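Local coordinates for protein fructokinase (Vibrio cholerae serotype O1, PDB 5EYN) that catalyses the transfer of a phosphate group from ATP to D-fructose as a member of the PfkB carbohydrate kinase family, at residues Val101-Asp106 against Glu110-Phe115; Asp30-Gly35 against Leu40-Gly45; Met116-Ala121 against Arg176-Ser181; Thr24-Val29 against Cys142-Ala147. All coordinates share one frame; numbering follows the deposited sequence.

From the N terminus, the chain leaves the nine-stranded sheet through residues 24-29, which open contact 4, and enters the smaller four-stranded sheet. There contact 2 pairs strands 28-33 and 38-44 as a hairpin, and contact 1 later pairs strands 99-103 and 113-115 as a second one; strands 28-33 and 99-103 run side by side and join the two. Both hairpins are nested inside the long loop that contact 4 closes at 142-147. Contact 3 opens at 116-121, before that closure, and closes at 176-181, after it, so contacts 3 and 4 cross. Contacts 1 and 2 build the small sheet; contacts 3 and 4 tie the chain next to it to loops of the large one, and all four border one bound fructose.

Contact 1. Residues Val101-Asp106 against Glu110-Phe115; sequences VVVDLD and ERSFTF. With FRU (beta-D-fructofuranose), chain B.
V101 sits between the side chains of F113 and F115 and meets each with a different methyl. CG1, anti to the backbone N (chi1 172°), reaches CD2 of F113 at 3.6 Å, while CG2 lies over a face of the F115 ring, 3.5 Å from its CD1. V103 CG2 comes up to the edge of the F113 ring.

The backbone bonds are those of an antiparallel hairpin, the outer pair of strands on one side of the four-stranded sheet that covers the sugar. V102 and T114 form the hydrogen-bonded pair, with V102 N to T114 O and T114 N to V102 O both 2.9 Å. Past the strand, D104 N adds a bond of 2.8 Å to S112 O. Water 1 donates to V102 O and also bonds T114 OG1, on the face that packs against P71 and F72 of the second subunit.

Polar atoms cover both faces of the F113 ring: S112 OG, whose own bond goes to G109 O, is over the centre of one face, and fructose O2 is 3.4 Å above the other. F115 turns its edge to fructose C1, and V101 CG1 comes within 3.6 Å of fructose O3.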
# COMPACT_ATOMS: atom_id res chain seq x y z
N VAL A 101 0.03 1.03 -5.86
CA VAL A 101 0.30 2.34 -6.42
C VAL A 101 -0.97 3.17 -6.36
O VAL A 101 -2.05 2.72 -6.74
CB VAL A 101 0.77 2.20 -7.87
CG1 VAL A 101 0.89 3.55 -8.54
CG2 VAL A 101 2.10 1.46 -7.92
N VAL A 102 -0.85 4.39 -5.85
CA VAL A 102 -1.98 5.33 -5.81
C VAL A 102 -1.87 6.28 -7.00
O VAL A 102 -0.83 6.89 -7.23
CB VAL A 102 -1.99 6.11 -4.49
CG1 VAL A 102 -3.14 7.11 -4.47
CG2 VAL A 102 -2.09 5.16 -3.32
N VAL A 103 -2.94 6.36 -7.78
CA VAL A 103 -2.95 7.19 -8.98
C VAL A 103 -3.64 8.54 -8.75
O VAL A 103 -4.71 8.60 -8.13
CB VAL A 103 -3.66 6.45 -10.14
CG1 VAL A 103 -3.67 7.29 -11.41
CG2 VAL A 103 -3.01 5.09 -10.39
N ASP A 104 -3.03 9.61 -9.25
CA ASP A 104 -3.64 10.95 -9.28
C ASP A 104 -4.01 11.27 -10.73
O ASP A 104 -3.13 11.47 -11.57
CB ASP A 104 -2.62 11.98 -8.75
CG ASP A 104 -3.17 13.39 -8.68
OD1 ASP A 104 -2.46 14.28 -8.15
OD2 ASP A 104 -4.31 13.63 -9.14
N LEU A 105 -5.30 11.31 -11.02
CA LEU A 105 -5.78 11.52 -12.38
C LEU A 105 -5.60 12.96 -12.89
O LEU A 105 -5.80 13.23 -14.06
CB LEU A 105 -7.24 11.13 -12.46
CG LEU A 105 -7.53 9.66 -12.15
CD1 LEU A 105 -9.03 9.45 -11.97
CD2 LEU A 105 -6.99 8.79 -13.27
N ASP A 106 -5.19 13.88 -12.02
CA ASP A 106 -4.89 15.23 -12.48
C ASP A 106 -3.49 15.33 -13.10
O ASP A 106 -3.15 16.35 -13.70
CB ASP A 106 -5.05 16.24 -11.35
CG ASP A 106 -6.50 16.50 -11.00
OD1 ASP A 106 -7.39 16.13 -11.80
OD2 ASP A 106 -6.76 17.08 -9.93
N GLU A 110 4.46 9.21 -14.97
CA GLU A 110 5.25 9.11 -13.74
C GLU A 110 4.71 10.04 -12.64
O GLU A 110 4.59 9.64 -11.48
CB GLU A 110 6.71 9.42 -14.04
CG GLU A 110 7.61 9.32 -12.84
CD GLU A 110 9.06 9.58 -13.16
OE1 GLU A 110 9.36 10.04 -14.28
OE2 GLU A 110 9.91 9.32 -12.29
N ARG A 111 4.37 11.27 -13.01
CA ARG A 111 3.91 12.24 -12.03
C ARG A 111 2.58 11.82 -11.39
O ARG A 111 2.20 12.34 -10.33
CB ARG A 111 3.77 13.62 -12.67
CG ARG A 111 5.11 14.24 -13.06
CD ARG A 111 4.92 15.57 -13.78
NE ARG A 111 6.20 16.22 -14.06
CZ ARG A 111 6.96 15.99 -15.13
NH1 ARG A 111 8.11 16.64 -15.28
NH2 ARG A 111 6.58 15.11 -16.06
N SER A 112 1.86 10.90 -12.02
CA SER A 112 0.55 10.47 -11.52
C SER A 112 0.60 9.34 -10.49
O SER A 112 -0.43 8.99 -9.93
CB SER A 112 -0.37 10.02 -12.66
OG SER A 112 -0.00 8.72 -13.11
N PHE A 113 1.78 8.78 -10.25
CA PHE A 113 1.87 7.60 -9.40
C PHE A 113 2.60 7.84 -8.10
O PHE A 113 3.62 8.50 -8.07
CB PHE A 113 2.61 6.48 -10.14
CG PHE A 113 1.98 6.10 -11.45
CD1 PHE A 113 2.67 6.30 -12.63
CD2 PHE A 113 0.72 5.53 -11.51
CE1 PHE A 113 2.10 5.96 -13.84
CE2 PHE A 113 0.15 5.19 -12.73
CZ PHE A 113 0.84 5.40 -13.89
N THR A 114 2.06 7.28 -7.02
CA THR A 114 2.78 7.19 -5.76
C THR A 114 2.92 5.72 -5.40
O THR A 114 1.91 5.01 -5.26
CB THR A 114 2.02 7.88 -4.62
OG1 THR A 114 1.80 9.26 -4.95
CG2 THR A 114 2.80 7.80 -3.31
N PHE A 115 4.16 5.26 -5.26
CA PHE A 115 4.44 3.87 -4.92
C PHE A 115 4.44 3.67 -3.42
O PHE A 115 5.30 4.21 -2.72
CB PHE A 115 5.77 3.46 -5.55
CG PHE A 115 5.69 3.34 -7.04
CD1 PHE A 115 5.54 2.11 -7.64
CD2 PHE A 115 5.66 4.48 -7.83
CE1 PHE A 115 5.40 2.01 -9.01
CE2 PHE A 115 5.52 4.37 -9.19
CZ PHE A 115 5.38 3.15 -9.79
C1 FRU B . 4.38 0.83 -12.70
C2 FRU B . 3.17 1.60 -13.19
C3 FRU B . 1.81 1.06 -12.80
C4 FRU B . 0.94 1.29 -13.99
C5 FRU B . 1.93 1.25 -15.10
C6 FRU B . 1.60 2.14 -16.27
O1 FRU B . 4.46 -0.43 -13.30
O2 FRU B . 3.30 2.90 -12.70
O3 FRU B . 1.41 1.70 -11.62
O4 FRU B . -0.03 0.32 -14.19
O5 FRU B . 3.21 1.60 -14.59
O6 FRU B . 2.59 2.07 -17.27
O HOH W 1 -0.34 9.61 -6.62

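Contact 2. Residues Asp30-Gly35 against Leu40-Gly45; sequences DLIPDG and LKCPGG. With FRU (beta-D-fructofuranose), chain B.
D30 and G45 meet at one hydroxyl of the sugar, fructose O4, D30 from within strand 28-33 and G45 from just past the end of strand 38-44. O4 donates to D30 OD2 at 2.6 Å and accepts from G45 N at 3.0 Å, the latter bond almost straight at 172°. The other carboxylate oxygen, D30 OD1, accepts a hydrogen bond from fructose O3, also at 2.6 Å, so the aspartate bridges two adjacent hydroxyls of the ring. With CG beside its own backbone N (chi1 -72°), D30 turns both oxygens to the sugar, and G44 CA comes within 3.7 Å of OD2.

One step out, water 2 donates to both D30 OD2 and P43 O, linking the carboxylate to the facing strand. Behind it the two strands form an antiparallel hairpin. D30 with C42 and I32 with L40 are its hydrogen-bonded pairs, the shortest bond being L40 N to I32 O at 2.7 Å. On the face shared with D30, I32 CD1 packs 3.8 Å from C42 SG. Farther along, D34 CB rests 3.6 Å from L40 CG, while the D34 carboxylate itself is engaged by K306 and by H38 of the second subunit, where the sheet runs on across the dimer interface.

G45 is the N-cap of helix 46-56, and A46 N and N49 also bond the fructose. With three donors on its carboxylate, D30 is probably ionised, and its paired grip would select for the position and configuration of O3 and O4.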
# COMPACT_ATOMS: atom_id res chain seq x y z
N ASP A 30 -3.13 -0.85 -8.99
CA ASP A 30 -3.30 0.58 -9.13
C ASP A 30 -4.63 0.98 -8.47
O ASP A 30 -5.71 0.50 -8.84
CB ASP A 30 -3.37 0.99 -10.61
CG ASP A 30 -2.03 0.89 -11.33
OD1 ASP A 30 -0.96 1.06 -10.71
OD2 ASP A 30 -2.08 0.72 -12.58
N LEU A 31 -4.54 1.87 -7.49
CA LEU A 31 -5.71 2.41 -6.81
C LEU A 31 -6.06 3.72 -7.50
O LEU A 31 -5.33 4.70 -7.42
CB LEU A 31 -5.37 2.61 -5.33
CG LEU A 31 -5.05 1.34 -4.56
CD1 LEU A 31 -4.47 1.68 -3.19
CD2 LEU A 31 -6.27 0.44 -4.42
N ILE A 32 -7.18 3.71 -8.21
CA ILE A 32 -7.53 4.81 -9.10
C ILE A 32 -8.79 5.48 -8.58
O ILE A 32 -9.83 4.83 -8.44
CB ILE A 32 -7.73 4.32 -10.55
CG1 ILE A 32 -6.42 3.65 -11.02
CG2 ILE A 32 -8.12 5.47 -11.46
CD1 ILE A 32 -6.42 3.26 -12.49
N PRO A 33 -8.71 6.78 -8.30
CA PRO A 33 -9.88 7.49 -7.77
C PRO A 33 -11.11 7.31 -8.64
O PRO A 33 -11.04 7.39 -9.87
CB PRO A 33 -9.44 8.95 -7.79
CG PRO A 33 -7.94 8.88 -7.63
CD PRO A 33 -7.55 7.69 -8.43
N ASP A 34 -12.24 7.06 -7.99
CA ASP A 34 -13.52 6.93 -8.67
C ASP A 34 -14.59 7.33 -7.68
O ASP A 34 -15.18 6.47 -7.02
CB ASP A 34 -13.71 5.50 -9.17
CG ASP A 34 -14.80 5.38 -10.20
OD1 ASP A 34 -14.85 6.20 -11.13
OD2 ASP A 34 -15.61 4.44 -10.07
N GLY A 35 -14.79 8.63 -7.56
CA GLY A 35 -15.60 9.20 -6.49
C GLY A 35 -14.63 9.75 -5.47
O GLY A 35 -13.48 9.34 -5.41
N LEU A 40 -10.97 2.65 -7.24
CA LEU A 40 -11.09 1.42 -7.98
C LEU A 40 -9.86 0.60 -7.71
O LEU A 40 -8.75 1.13 -7.68
CB LEU A 40 -11.13 1.71 -9.47
CG LEU A 40 -12.46 2.19 -10.05
CD1 LEU A 40 -12.23 2.77 -11.42
CD2 LEU A 40 -13.44 1.03 -10.09
N LYS A 41 -10.05 -0.70 -7.54
CA LYS A 41 -8.96 -1.65 -7.40
C LYS A 41 -8.65 -2.17 -8.80
O LYS A 41 -9.32 -3.06 -9.30
CB LYS A 41 -9.37 -2.81 -6.50
CG LYS A 41 -8.28 -3.83 -6.28
CD LYS A 41 -8.75 -5.03 -5.50
CE LYS A 41 -9.43 -6.04 -6.37
NZ LYS A 41 -9.99 -7.12 -5.52
N CYS A 42 -7.65 -1.59 -9.45
CA CYS A 42 -7.37 -1.91 -10.85
C CYS A 42 -6.07 -2.71 -11.00
O CYS A 42 -5.01 -2.35 -10.43
CB CYS A 42 -7.22 -0.63 -11.66
SG CYS A 42 -8.75 0.28 -11.81
N PRO A 43 -6.12 -3.81 -11.75
CA PRO A 43 -4.86 -4.52 -12.02
C PRO A 43 -3.98 -3.67 -12.90
O PRO A 43 -4.45 -2.99 -13.82
CB PRO A 43 -5.33 -5.77 -12.74
CG PRO A 43 -6.64 -5.36 -13.41
CD PRO A 43 -7.27 -4.38 -12.47
N GLY A 44 -2.69 -3.72 -12.64
CA GLY A 44 -1.76 -2.90 -13.36
C GLY A 44 -0.35 -3.43 -13.23
O GLY A 44 -0.13 -4.62 -12.95
N GLY A 45 0.59 -2.54 -13.48
CA GLY A 45 2.01 -2.88 -13.52
C GLY A 45 2.41 -3.04 -14.98
O GLY A 45 1.91 -3.90 -15.67
C1 FRU B . 4.38 0.83 -12.70
C2 FRU B . 3.17 1.60 -13.19
C3 FRU B . 1.81 1.06 -12.80
C4 FRU B . 0.94 1.29 -13.99
C5 FRU B . 1.93 1.25 -15.10
C6 FRU B . 1.60 2.14 -16.27
O1 FRU B . 4.46 -0.43 -13.30
O2 FRU B . 3.30 2.90 -12.70
O3 FRU B . 1.41 1.70 -11.62
O4 FRU B . -0.03 0.32 -14.19
O5 FRU B . 3.21 1.60 -14.59
O6 FRU B . 2.59 2.07 -17.27
O HOH W 2 -4.41 -0.10 -13.71

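Contact 3. Residues Met116-Ala121 against Arg176-Ser181; sequences MVKPSA and REEVWS. With FRU (beta-D-fructofuranose), chain B.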
# COMPACT_ATOMS: atom_id res chain seq x y z
N MET A 116 3.47 2.92 -2.92
CA MET A 116 3.36 2.73 -1.48
C MET A 116 4.24 1.62 -0.92
O MET A 116 4.54 1.62 0.27
CB MET A 116 1.91 2.49 -1.06
CG MET A 116 0.98 3.63 -1.40
SD MET A 116 1.49 5.22 -0.74
CE MET A 116 1.36 4.91 1.02
N VAL A 117 4.64 0.68 -1.78
CA VAL A 117 5.41 -0.48 -1.33
C VAL A 117 6.77 -0.44 -2.00
O VAL A 117 6.91 -0.68 -3.21
CB VAL A 117 4.68 -1.81 -1.64
CG1 VAL A 117 5.47 -2.98 -1.11
CG2 VAL A 117 3.28 -1.81 -1.05
N LYS A 118 7.79 -0.15 -1.19
CA LYS A 118 9.16 0.02 -1.66
C LYS A 118 10.08 -0.57 -0.60
O LYS A 118 10.15 -0.06 0.49
CB LYS A 118 9.48 1.50 -1.82
CG LYS A 118 8.63 2.19 -2.89
CD LYS A 118 9.17 3.55 -3.29
CE LYS A 118 9.28 4.48 -2.10
NZ LYS A 118 9.71 5.83 -2.53
N PRO A 119 10.80 -1.66 -0.93
CA PRO A 119 10.78 -2.43 -2.17
C PRO A 119 9.65 -3.47 -2.16
O PRO A 119 9.51 -4.22 -1.20
CB PRO A 119 12.16 -3.11 -2.15
CG PRO A 119 12.43 -3.32 -0.69
CD PRO A 119 11.84 -2.13 0.01
N SER A 120 8.90 -3.55 -3.25
CA SER A 120 7.87 -4.57 -3.37
C SER A 120 8.49 -5.90 -3.81
O SER A 120 9.68 -5.99 -4.11
CB SER A 120 6.79 -4.11 -4.35
OG SER A 120 7.38 -3.67 -5.56
N ALA A 121 7.66 -6.94 -3.82
CA ALA A 121 8.12 -8.29 -4.04
C ALA A 121 8.92 -8.48 -5.32
O ALA A 121 9.87 -9.26 -5.36
CB ALA A 121 6.92 -9.24 -4.05
N ARG A 176 10.08 5.49 -13.31
CA ARG A 176 9.41 5.77 -12.05
C ARG A 176 10.51 5.95 -11.00
O ARG A 176 10.88 5.01 -10.29
CB ARG A 176 8.47 4.62 -11.67
CG ARG A 176 7.47 4.21 -12.76
CD ARG A 176 6.36 5.21 -12.97
NE ARG A 176 5.39 4.63 -13.89
CZ ARG A 176 5.44 4.72 -15.21
NH1 ARG A 176 6.34 5.45 -15.82
NH2 ARG A 176 4.53 4.08 -15.93
N GLU A 177 11.05 7.16 -10.93
CA GLU A 177 12.27 7.40 -10.17
C GLU A 177 12.14 7.03 -8.71
O GLU A 177 13.10 6.55 -8.12
CB GLU A 177 12.68 8.88 -10.27
CG GLU A 177 14.02 9.21 -9.63
CD GLU A 177 14.36 10.68 -9.78
OE1 GLU A 177 13.63 11.52 -9.20
OE2 GLU A 177 15.32 10.99 -10.50
N GLU A 178 10.97 7.24 -8.11
CA GLU A 178 10.87 7.07 -6.66
C GLU A 178 11.06 5.62 -6.22
O GLU A 178 11.32 5.36 -5.05
CB GLU A 178 9.56 7.60 -6.11
CG GLU A 178 8.38 6.64 -6.31
CD GLU A 178 7.29 6.86 -5.26
OE1 GLU A 178 7.52 6.67 -4.02
OE2 GLU A 178 6.20 7.25 -5.66
N VAL A 179 10.95 4.69 -7.15
CA VAL A 179 11.13 3.28 -6.82
C VAL A 179 12.61 2.93 -6.55
O VAL A 179 12.92 1.93 -5.90
CB VAL A 179 10.55 2.42 -7.99
CG1 VAL A 179 10.78 0.93 -7.79
CG2 VAL A 179 9.07 2.70 -8.13
N TRP A 180 13.52 3.75 -7.06
CA TRP A 180 14.96 3.52 -6.93
C TRP A 180 15.43 3.96 -5.56
O TRP A 180 15.27 5.11 -5.17
CB TRP A 180 15.71 4.33 -8.01
CG TRP A 180 15.39 3.88 -9.38
CD1 TRP A 180 14.18 3.96 -10.01
CD2 TRP A 180 16.26 3.21 -10.28
NE1 TRP A 180 14.26 3.39 -11.25
CE2 TRP A 180 15.52 2.91 -11.45
CE3 TRP A 180 17.60 2.83 -10.23
CZ2 TRP A 180 16.08 2.27 -12.54
CZ3 TRP A 180 18.16 2.19 -11.33
CH2 TRP A 180 17.39 1.91 -12.46
N SER A 181 16.04 3.05 -4.81
CA SER A 181 16.63 3.44 -3.54
C SER A 181 17.84 4.35 -3.76
O SER A 181 18.14 5.18 -2.89
CB SER A 181 16.94 2.22 -2.67
OG SER A 181 18.02 1.46 -3.16
C1 FRU B . 4.38 0.83 -12.70
C2 FRU B . 3.17 1.60 -13.19
C3 FRU B . 1.81 1.06 -12.80
C4 FRU B . 0.94 1.29 -13.99
C5 FRU B . 1.93 1.25 -15.10
C6 FRU B . 1.60 2.14 -16.27
O1 FRU B . 4.46 -0.43 -13.30
O2 FRU B . 3.30 2.90 -12.70
O3 FRU B . 1.41 1.70 -11.62
O4 FRU B . -0.03 0.32 -14.19
O5 FRU B . 3.21 1.60 -14.59
O6 FRU B . 2.59 2.07 -17.27
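K118 and E178 hold this contact together almost alone, their side chains crossing at about a right angle. K118 NZ makes a salt bridge of 2.8 Å to E178 OE1, coming in on the anti lone pair, and a second bond of 3.0 Å to E178 O, which it meets from above the carbonyl plane. The bend in the lysine chain at chi3 (-57°) brings NZ round to both oxygens; before the bend, K118 CD lies 4.0 Å from V179 CA. On the glutamate, chi1 of 79° sets CG between the backbone N and the carbonyl carbon, from where the extended chain reaches the ammonium group.

That knot sits at the surface, and little else of 116-121 touches the other segment. The inner end of 176-181 is quite different. R176 comes just before a short 3-10 segment, 177-179, in which V179 N bonds R176 O; E178 lies within it, while buried R176 turns to the sugar. R176 NE donates to fructose O2 at 3.0 Å, nearly straight at 172° and near the guanidinium plane, and NH2 donates to fructose O5 at 3.1 Å. NH2 also bonds a fluorine of the beryllium trifluoride, so this arginine spans the substrate and the phosphate mimic.

E178 has further partners: OE2 accepts from F115 N at the edge of the sugar-covering sheet, and OE1 forms a salt bridge with R97 of the second subunit. Gripped by two cations, the glutamate very likely stays charged, and its carboxylate ties 116-121, the small sheet and the second subunit to the same loop that carries R176.

Contact 4. Residues Thr24-Val29 against Cys142-Ala147; sequences TGDAVV and CSIALA. With FRU (beta-D-fructofuranose), chain B.
D26 OD1 accepts a hydrogen bond from fructose O1 at 2.6 Å, and the same oxygen has I144 CD1 at its flank, 3.6 Å away. The two side chains cross at about a right angle. The isoleucine covers the carboxylate with two of its carbons: CG2 packs 3.8 Å from D26 CG, while CD1 at the far end goes on to touch fructose C1. The chi1 of D26 (58°) puts CG between its backbone N and carbonyl carbon, and this aims the acid at the C1 hydroxymethyl arm of the sugar.

A second, wetter link lies further back. Water 3 donates to T24 O at 2.7 Å and accepts from C142 N at 2.8 Å, bridging the ends of two parallel strands, 21-24 and 138-142, that are neighbours in the large sheet. This is where the Ribokinase-clan fold puts its substrate, at the C-terminal ends of parallel strands. From here 24-29 crosses over to the smaller sheet, whereas 142-147 curls into a helix-like turn, with L146 N bonded to S143 O at 2.8 Å.

G25 and A145 are the backbone neighbours here, with G25 CA 4.4 Å from A145 CB. Beyond D26, V28 enters the small sheet and turns CG2 to within 3.8 Å of fructose O3. I144 also packs on F115 and R176, two other residues of the sugar pocket, and P47 of helix 46-56 lies against D26.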
# COMPACT_ATOMS: atom_id res chain seq x y z
N THR A 24 8.46 -9.57 -17.81
CA THR A 24 8.92 -9.70 -16.45
C THR A 24 8.92 -8.35 -15.77
O THR A 24 9.06 -7.32 -16.43
CB THR A 24 10.32 -10.33 -16.39
OG1 THR A 24 10.72 -10.52 -15.03
CG2 THR A 24 11.38 -9.47 -17.08
N GLY A 25 8.73 -8.34 -14.46
CA GLY A 25 8.78 -7.12 -13.69
C GLY A 25 7.67 -7.06 -12.68
O GLY A 25 7.40 -8.06 -12.00
N ASP A 26 7.04 -5.90 -12.58
CA ASP A 26 6.08 -5.62 -11.52
C ASP A 26 4.64 -5.72 -11.97
O ASP A 26 4.22 -4.97 -12.83
CB ASP A 26 6.33 -4.23 -10.92
CG ASP A 26 6.26 -3.09 -11.93
OD1 ASP A 26 5.64 -2.03 -11.58
OD2 ASP A 26 6.83 -3.19 -13.04
N ALA A 27 3.94 -6.66 -11.37
CA ALA A 27 2.48 -6.68 -11.38
C ALA A 27 2.04 -5.89 -10.15
O ALA A 27 2.54 -6.12 -9.05
CB ALA A 27 1.97 -8.11 -11.35
N VAL A 28 1.13 -4.94 -10.32
CA VAL A 28 0.79 -4.03 -9.25
C VAL A 28 -0.70 -3.81 -9.20
O VAL A 28 -1.39 -3.97 -10.20
CB VAL A 28 1.45 -2.67 -9.42
CG1 VAL A 28 2.89 -2.78 -9.94
CG2 VAL A 28 0.66 -1.74 -10.26
N VAL A 29 -1.18 -3.44 -8.03
CA VAL A 29 -2.53 -2.92 -7.92
C VAL A 29 -2.48 -1.40 -7.96
O VAL A 29 -1.85 -0.76 -7.11
CB VAL A 29 -3.27 -3.43 -6.65
CG1 VAL A 29 -4.55 -2.67 -6.42
CG2 VAL A 29 -3.55 -4.92 -6.78
N CYS A 142 10.85 -3.30 -18.31
CA CYS A 142 10.76 -1.88 -17.95
C CYS A 142 11.74 -1.57 -16.84
O CYS A 142 12.27 -2.48 -16.19
CB CYS A 142 9.34 -1.50 -17.51
SG CYS A 142 8.07 -1.75 -18.78
N SER A 143 11.99 -0.30 -16.60
CA SER A 143 13.06 0.06 -15.69
C SER A 143 12.81 -0.25 -14.23
O SER A 143 13.78 -0.34 -13.48
CB SER A 143 13.47 1.52 -15.84
OG SER A 143 12.47 2.36 -15.33
N ILE A 144 11.58 -0.41 -13.78
CA ILE A 144 11.37 -0.74 -12.39
C ILE A 144 12.10 -2.05 -12.06
O ILE A 144 12.59 -2.24 -10.95
CB ILE A 144 9.88 -0.77 -12.02
CG1 ILE A 144 9.42 0.65 -11.72
CG2 ILE A 144 9.61 -1.69 -10.82
CD1 ILE A 144 7.96 0.75 -11.35
N ALA A 145 12.19 -2.96 -13.03
CA ALA A 145 12.87 -4.22 -12.79
C ALA A 145 14.36 -4.02 -12.52
O ALA A 145 15.00 -4.89 -11.94
CB ALA A 145 12.68 -5.14 -13.98
N LEU A 146 14.88 -2.88 -12.93
CA LEU A 146 16.27 -2.52 -12.75
C LEU A 146 16.49 -1.63 -11.55
O LEU A 146 17.60 -1.21 -11.30
CB LEU A 146 16.76 -1.78 -13.98
CG LEU A 146 16.45 -2.45 -15.32
CD1 LEU A 146 16.97 -1.61 -16.47
CD2 LEU A 146 17.03 -3.87 -15.37
N ALA A 147 15.44 -1.30 -10.80
CA ALA A 147 15.59 -0.25 -9.80
C ALA A 147 16.46 -0.65 -8.62
O ALA A 147 17.23 0.18 -8.14
CB ALA A 147 14.21 0.24 -9.31
C1 FRU B . 4.38 0.83 -12.70
C2 FRU B . 3.17 1.60 -13.19
C3 FRU B . 1.81 1.06 -12.80
C4 FRU B . 0.94 1.29 -13.99
C5 FRU B . 1.93 1.25 -15.10
C6 FRU B . 1.60 2.14 -16.27
O1 FRU B . 4.46 -0.43 -13.30
O2 FRU B . 3.30 2.90 -12.70
O3 FRU B . 1.41 1.70 -11.62
O4 FRU B . -0.03 0.32 -14.19
O5 FRU B . 3.21 1.60 -14.59
O6 FRU B . 2.59 2.07 -17.27
O HOH W 3 9.61 -4.72 -16.25